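Local structure of nine-heme cytochrome c (1OFW) at residues D188-S193 / D283-H288. The protein carries electrons through nine c-type hemes and may form part of a transmembrane redox complex that passes them to the cytoplasm for sulfate reduction. Numbering follows the deposited sequence. Where two conformers were deposited one is given.
With HEC (heme c), chain K.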
ATOM      1  N   ASP A 188      15.308  18.935 -28.971  1.00 20.71           N
ATOM      2  CA  ASP A 188      16.077  18.811 -30.220  1.00 20.30           C
ATOM      3  C   ASP A 188      15.114  18.513 -31.354  1.00 21.06           C
ATOM      4  O   ASP A 188      14.747  19.419 -32.091  1.00 24.23           O
ATOM      5  CB  ASP A 188      17.155  17.756 -30.118  1.00 20.67           C
ATOM      6  CG  ASP A 188      17.917  17.510 -31.414  1.00 26.82           C
ATOM      7  OD1 ASP A 188      17.672  18.195 -32.428  1.00 32.54           O
ATOM      8  OD2 ASP A 188      18.728  16.570 -31.409  1.00 30.39           O
ATOM      9  N   LYS A 189      14.688  17.259 -31.493  1.00 20.33           N
ATOM     10  CA  LYS A 189      13.767  16.910 -32.558  1.00 18.35           C
ATOM     11  C   LYS A 189      12.353  17.428 -32.304  1.00 20.69           C
ATOM     12  O   LYS A 189      11.573  17.648 -33.243  1.00 22.76           O
ATOM     13  CB  LYS A 189      13.742  15.406 -32.758  1.00 20.92           C
ATOM     14  CG  LYS A 189      15.064  14.771 -33.157  1.00 27.31           C
ATOM     15  CD  LYS A 189      14.901  13.279 -33.308  1.00 29.71           C
ATOM     16  CE  LYS A 189      16.192  12.562 -33.656  1.00 39.63           C
ATOM     17  NZ  LYS A 189      17.258  13.476 -34.142  0.64 44.86           N
ATOM     18  N   TYR A 190      12.003  17.626 -31.034  1.00 16.96           N
ATOM     19  CA  TYR A 190      10.726  18.161 -30.622  1.00 16.89           C
ATOM     20  C   TYR A 190      10.891  19.412 -29.760  1.00 16.62           C
ATOM     21  O   TYR A 190      11.986  19.611 -29.259  1.00 18.05           O
ATOM     22  CB  TYR A 190       9.957  17.050 -29.848  1.00 16.98           C
ATOM     23  CG  TYR A 190       9.736  15.834 -30.726  1.00 16.79           C
ATOM     24  CD1 TYR A 190      10.644  14.778 -30.748  1.00 15.21           C
ATOM     25  CD2 TYR A 190       8.600  15.763 -31.541  1.00 17.81           C
ATOM     26  CE1 TYR A 190      10.442  13.679 -31.551  1.00 16.73           C
ATOM     27  CE2 TYR A 190       8.408  14.649 -32.347  1.00 16.95           C
ATOM     28  CZ  TYR A 190       9.318  13.634 -32.347  1.00 17.10           C
ATOM     29  OH  TYR A 190       9.137  12.521 -33.147  1.00 19.83           O
ATOM     30  N   GLU A 191       9.843  20.210 -29.647  1.00 18.27           N
ATOM     31  CA  GLU A 191       9.717  21.287 -28.693  1.00 16.79           C
ATOM     32  C   GLU A 191       9.667  20.654 -27.292  1.00 17.30           C
ATOM     33  O   GLU A 191       9.511  19.440 -27.166  1.00 16.99           O
ATOM     34  CB  GLU A 191       8.484  22.126 -28.958  1.00 19.63           C
ATOM     35  CG  GLU A 191       8.579  22.706 -30.370  1.00 24.28           C
ATOM     36  CD  GLU A 191       7.778  23.929 -30.684  1.00 34.75           C
ATOM     37  OE1 GLU A 191       6.717  24.171 -30.085  1.00 43.54           O
ATOM     38  OE2 GLU A 191       8.201  24.694 -31.596  1.00 44.54           O
ATOM     39  N   PRO A 192       9.863  21.463 -26.265  1.00 21.72           N
ATOM     40  CA  PRO A 192       9.727  20.959 -24.887  1.00 17.71           C
ATOM     41  C   PRO A 192       8.335  20.369 -24.698  1.00 19.26           C
ATOM     42  O   PRO A 192       7.357  20.686 -25.372  1.00 19.80           O
ATOM     43  CB  PRO A 192       9.888  22.197 -24.018  1.00 19.30           C
ATOM     44  CG  PRO A 192      10.860  23.017 -24.859  1.00 23.97           C
ATOM     45  CD  PRO A 192      10.271  22.879 -26.258  1.00 25.78           C
ATOM     46  N   SER A 193       8.298  19.479 -23.697  1.00 16.40           N
ATOM     47  CA  SER A 193       7.004  18.948 -23.272  1.00 13.99           C
ATOM     48  C   SER A 193       6.435  19.842 -22.211  1.00 15.45           C
ATOM     49  O   SER A 193       7.088  20.021 -21.161  1.00 15.48           O
ATOM     50  CB  SER A 193       7.230  17.509 -22.761  1.00 15.63           C
ATOM     51  OG  SER A 193       5.984  16.949 -22.429  1.00 15.02           O
ATOM     52  N   ASP A 283       1.813   8.149 -30.284  1.00 14.14           N
ATOM     53  CA  ASP A 283       1.540   9.522 -30.644  1.00 14.80           C
ATOM     54  C   ASP A 283       2.749  10.363 -30.209  1.00 15.10           C
ATOM     55  O   ASP A 283       2.920  10.636 -29.035  1.00 16.05           O
ATOM     56  CB  ASP A 283       0.254  10.030 -30.014  1.00 15.11           C
ATOM     57  CG  ASP A 283      -0.106  11.471 -30.194  1.00 17.36           C
ATOM     58  OD1 ASP A 283       0.751  12.271 -30.612  1.00 19.47           O
ATOM     59  OD2 ASP A 283      -1.241  11.845 -29.825  1.00 19.74           O
ATOM     60  N   CYS A 284       3.566  10.748 -31.147  1.00 15.58           N
ATOM     61  CA  CYS A 284       4.831  11.408 -30.869  1.00 14.64           C
ATOM     62  C   CYS A 284       4.712  12.919 -30.844  1.00 15.90           C
ATOM     63  O   CYS A 284       5.772  13.515 -30.667  1.00 17.14           O
ATOM     64  CB  CYS A 284       5.873  10.968 -31.903  1.00 16.49           C
ATOM     65  SG  CYS A 284       5.979   9.168 -32.053  1.00 17.42           S
ATOM     66  N   THR A 285       3.562  13.541 -31.006  1.00 15.80           N
ATOM     67  CA  THR A 285       3.523  14.985 -30.920  1.00 16.65           C
ATOM     68  C   THR A 285       2.581  15.520 -29.863  1.00 16.93           C
ATOM     69  O   THR A 285       2.698  16.684 -29.474  1.00 17.78           O
ATOM     70  CB  THR A 285       3.188  15.629 -32.289  1.00 20.47           C
ATOM     71  OG1 THR A 285       2.001  15.010 -32.786  1.00 23.04           O
ATOM     72  CG2 THR A 285       4.328  15.360 -33.257  1.00 22.25           C
ATOM     73  N   THR A 286       1.672  14.747 -29.287  1.00 16.18           N
ATOM     74  CA  THR A 286       0.834  15.286 -28.205  1.00 14.72           C
ATOM     75  C   THR A 286       1.640  15.644 -26.965  1.00 14.18           C
ATOM     76  O   THR A 286       1.251  16.649 -26.329  1.00 17.05           O
ATOM     77  CB  THR A 286      -0.276  14.253 -27.891  1.00 16.31           C
ATOM     78  OG1 THR A 286      -1.113  14.163 -29.067  1.00 19.92           O
ATOM     79  CG2 THR A 286      -1.161  14.670 -26.736  1.00 17.19           C
ATOM     80  N   CYS A 287       2.682  14.882 -26.617  1.00 14.70           N
ATOM     81  CA  CYS A 287       3.469  15.332 -25.463  1.00 13.20           C
ATOM     82  C   CYS A 287       4.529  16.356 -25.812  1.00 16.20           C
ATOM     83  O   CYS A 287       5.085  17.012 -24.939  1.00 17.31           O
ATOM     84  CB  CYS A 287       4.190  14.151 -24.801  1.00 13.99           C
ATOM     85  SG  CYS A 287       3.035  12.957 -24.092  1.00 14.62           S
ATOM     86  N   HIS A 288       4.861  16.490 -27.086  1.00 15.55           N
ATOM     87  CA  HIS A 288       5.868  17.433 -27.557  1.00 13.17           C
ATOM     88  C   HIS A 288       5.712  17.663 -29.075  1.00 14.92           C
ATOM     89  O   HIS A 288       5.902  16.762 -29.869  1.00 17.14           O
ATOM     90  CB  HIS A 288       7.251  16.935 -27.252  1.00 15.39           C
ATOM     91  CG  HIS A 288       7.575  15.486 -27.392  1.00 15.86           C
ATOM     92  ND1 HIS A 288       7.325  14.753 -28.531  1.00 14.04           N
ATOM     93  CD2 HIS A 288       8.139  14.618 -26.528  1.00 13.18           C
ATOM     94  CE1 HIS A 288       7.723  13.506 -28.368  1.00 14.94           C
ATOM     95  NE2 HIS A 288       8.234  13.388 -27.140  1.00 13.46           N
TER
HETATM   96 FE   HEC K1302       8.974  11.662 -26.384  1.00 14.14          FE
HETATM   97  CHA HEC K1302      11.651  13.404 -25.261  1.00 12.88           C
HETATM   98  CHB HEC K1302      10.716  10.802 -29.262  1.00 13.86           C
HETATM   99  CHC HEC K1302       6.276   9.864 -27.547  1.00 12.35           C
HETATM  100  CHD HEC K1302       7.255  12.438 -23.579  1.00 12.84           C
HETATM  101  NA  HEC K1302      10.804  11.970 -27.091  1.00 13.91           N
HETATM  102  C1A HEC K1302      11.768  12.786 -26.486  1.00 13.62           C
HETATM  103  C2A HEC K1302      12.927  12.900 -27.347  1.00 15.71           C
HETATM  104  C3A HEC K1302      12.643  12.227 -28.473  1.00 16.07           C
HETATM  105  C4A HEC K1302      11.345  11.609 -28.319  1.00 16.54           C
HETATM  106  CMA HEC K1302      13.489  12.126 -29.749  1.00 17.17           C
HETATM  107  CAA HEC K1302      14.218  13.678 -27.018  1.00 15.06           C
HETATM  108  CBA HEC K1302      13.930  15.199 -27.064  1.00 16.05           C
HETATM  109  CGA HEC K1302      13.947  15.831 -28.433  1.00 15.61           C
HETATM  110  O1A HEC K1302      14.626  15.296 -29.336  1.00 17.95           O
HETATM  111  O2A HEC K1302      13.260  16.869 -28.547  1.00 18.04           O
HETATM  112  NB  HEC K1302       8.563  10.655 -28.061  1.00 13.70           N
HETATM  113  C1B HEC K1302       9.402  10.416 -29.139  1.00 14.81           C
HETATM  114  C2B HEC K1302       8.666   9.675 -30.168  1.00 16.36           C
HETATM  115  C3B HEC K1302       7.450   9.409 -29.676  1.00 15.58           C
HETATM  116  C4B HEC K1302       7.396   9.974 -28.347  1.00 13.35           C
HETATM  117  CMB HEC K1302       9.260   9.321 -31.539  1.00 14.75           C
HETATM  118  CAB HEC K1302       6.286   8.656 -30.322  1.00 15.40           C
HETATM  119  CBB HEC K1302       6.668   7.144 -30.418  1.00 15.17           C
HETATM  120  NC  HEC K1302       7.127  11.253 -25.752  1.00 14.71           N
HETATM  121  C1C HEC K1302       6.129  10.504 -26.331  1.00 13.17           C
HETATM  122  C2C HEC K1302       4.937  10.557 -25.525  1.00 11.64           C
HETATM  123  C3C HEC K1302       5.204  11.332 -24.438  1.00 11.71           C
HETATM  124  C4C HEC K1302       6.601  11.723 -24.553  1.00 11.46           C
HETATM  125  CMC HEC K1302       3.595   9.906 -25.875  1.00 12.79           C
HETATM  126  CAC HEC K1302       4.246  11.795 -23.356  1.00 12.64           C
HETATM  127  CBC HEC K1302       3.412  10.682 -22.674  1.00 14.12           C
HETATM  128  ND  HEC K1302       9.401  12.594 -24.688  1.00 13.96           N
HETATM  129  C1D HEC K1302       8.536  12.909 -23.653  1.00 13.06           C
HETATM  130  C2D HEC K1302       9.193  13.785 -22.713  1.00 12.67           C
HETATM  131  C3D HEC K1302      10.401  14.075 -23.199  1.00 11.27           C
HETATM  132  C4D HEC K1302      10.552  13.342 -24.435  1.00 12.95           C
HETATM  133  CMD HEC K1302       8.528  14.250 -21.395  1.00 14.50           C
HETATM  134  CAD HEC K1302      11.504  15.031 -22.665  1.00 12.76           C
HETATM  135  CBD HEC K1302      11.409  16.349 -23.522  1.00 14.87           C
HETATM  136  CGD HEC K1302      12.678  17.206 -23.414  1.00 15.75           C
HETATM  137  O1D HEC K1302      12.902  18.015 -24.383  1.00 14.35           O
HETATM  138  O2D HEC K1302      13.393  17.065 -22.409  1.00 13.30           O
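One face of the Tyr190 ring is covered by His288, whose ND1 stands 3.4 Å from Tyr190 CD2 and nearer the rim than the middle of that ring. Tyr190 in turn covers one face of the imidazole, and Cys287 CB stands above the other, toward the rim. The two rings meet at a slant, planes at 35° and centroids 4.3 Å apart. In the plane of the phenol, the heme methyl CMA lies at its edge, while Thr285 CG2 comes near that plane beside CE2. Cys284 O approaches Tyr190 CE2 obliquely at 3.3 Å, and the hydroxyl end packs against Cys284 CB and the heme methyl CMB. With CG anti to its carbonyl carbon (chi1 -60°), Tyr190 lays its ring alongside the imidazole and above the porphyrin margin, near CHB. The imidazole has the pyrrole nitrogen NB at its edge. His288 NE2 binds the heme iron FE at 2.0 Å; His264 is the other axial ligand. At the far end of the contact, Ser193 OG donates to Cys287 O over 2.7 Å, tilted 19° from the carbonyl plane, tying the start of strand 193-195 to the heme-attachment loop. The backbone of 188-190 grips a propionate: the N atoms of Asp188 and Tyr190 share O2A, and Lys189 N takes O1A. Asp283 OD1 accepts from Thr285 N, closing an Asx turn, and from Thr286 N, completing an Asx motif; both donors lie between the thioether cysteines. Cys284 and Cys287, followed directly by His288, form the CXXCH heme-binding motif of c-type cytochromes, here serving the bis-histidine heme 9 in the second class III cytochrome c region.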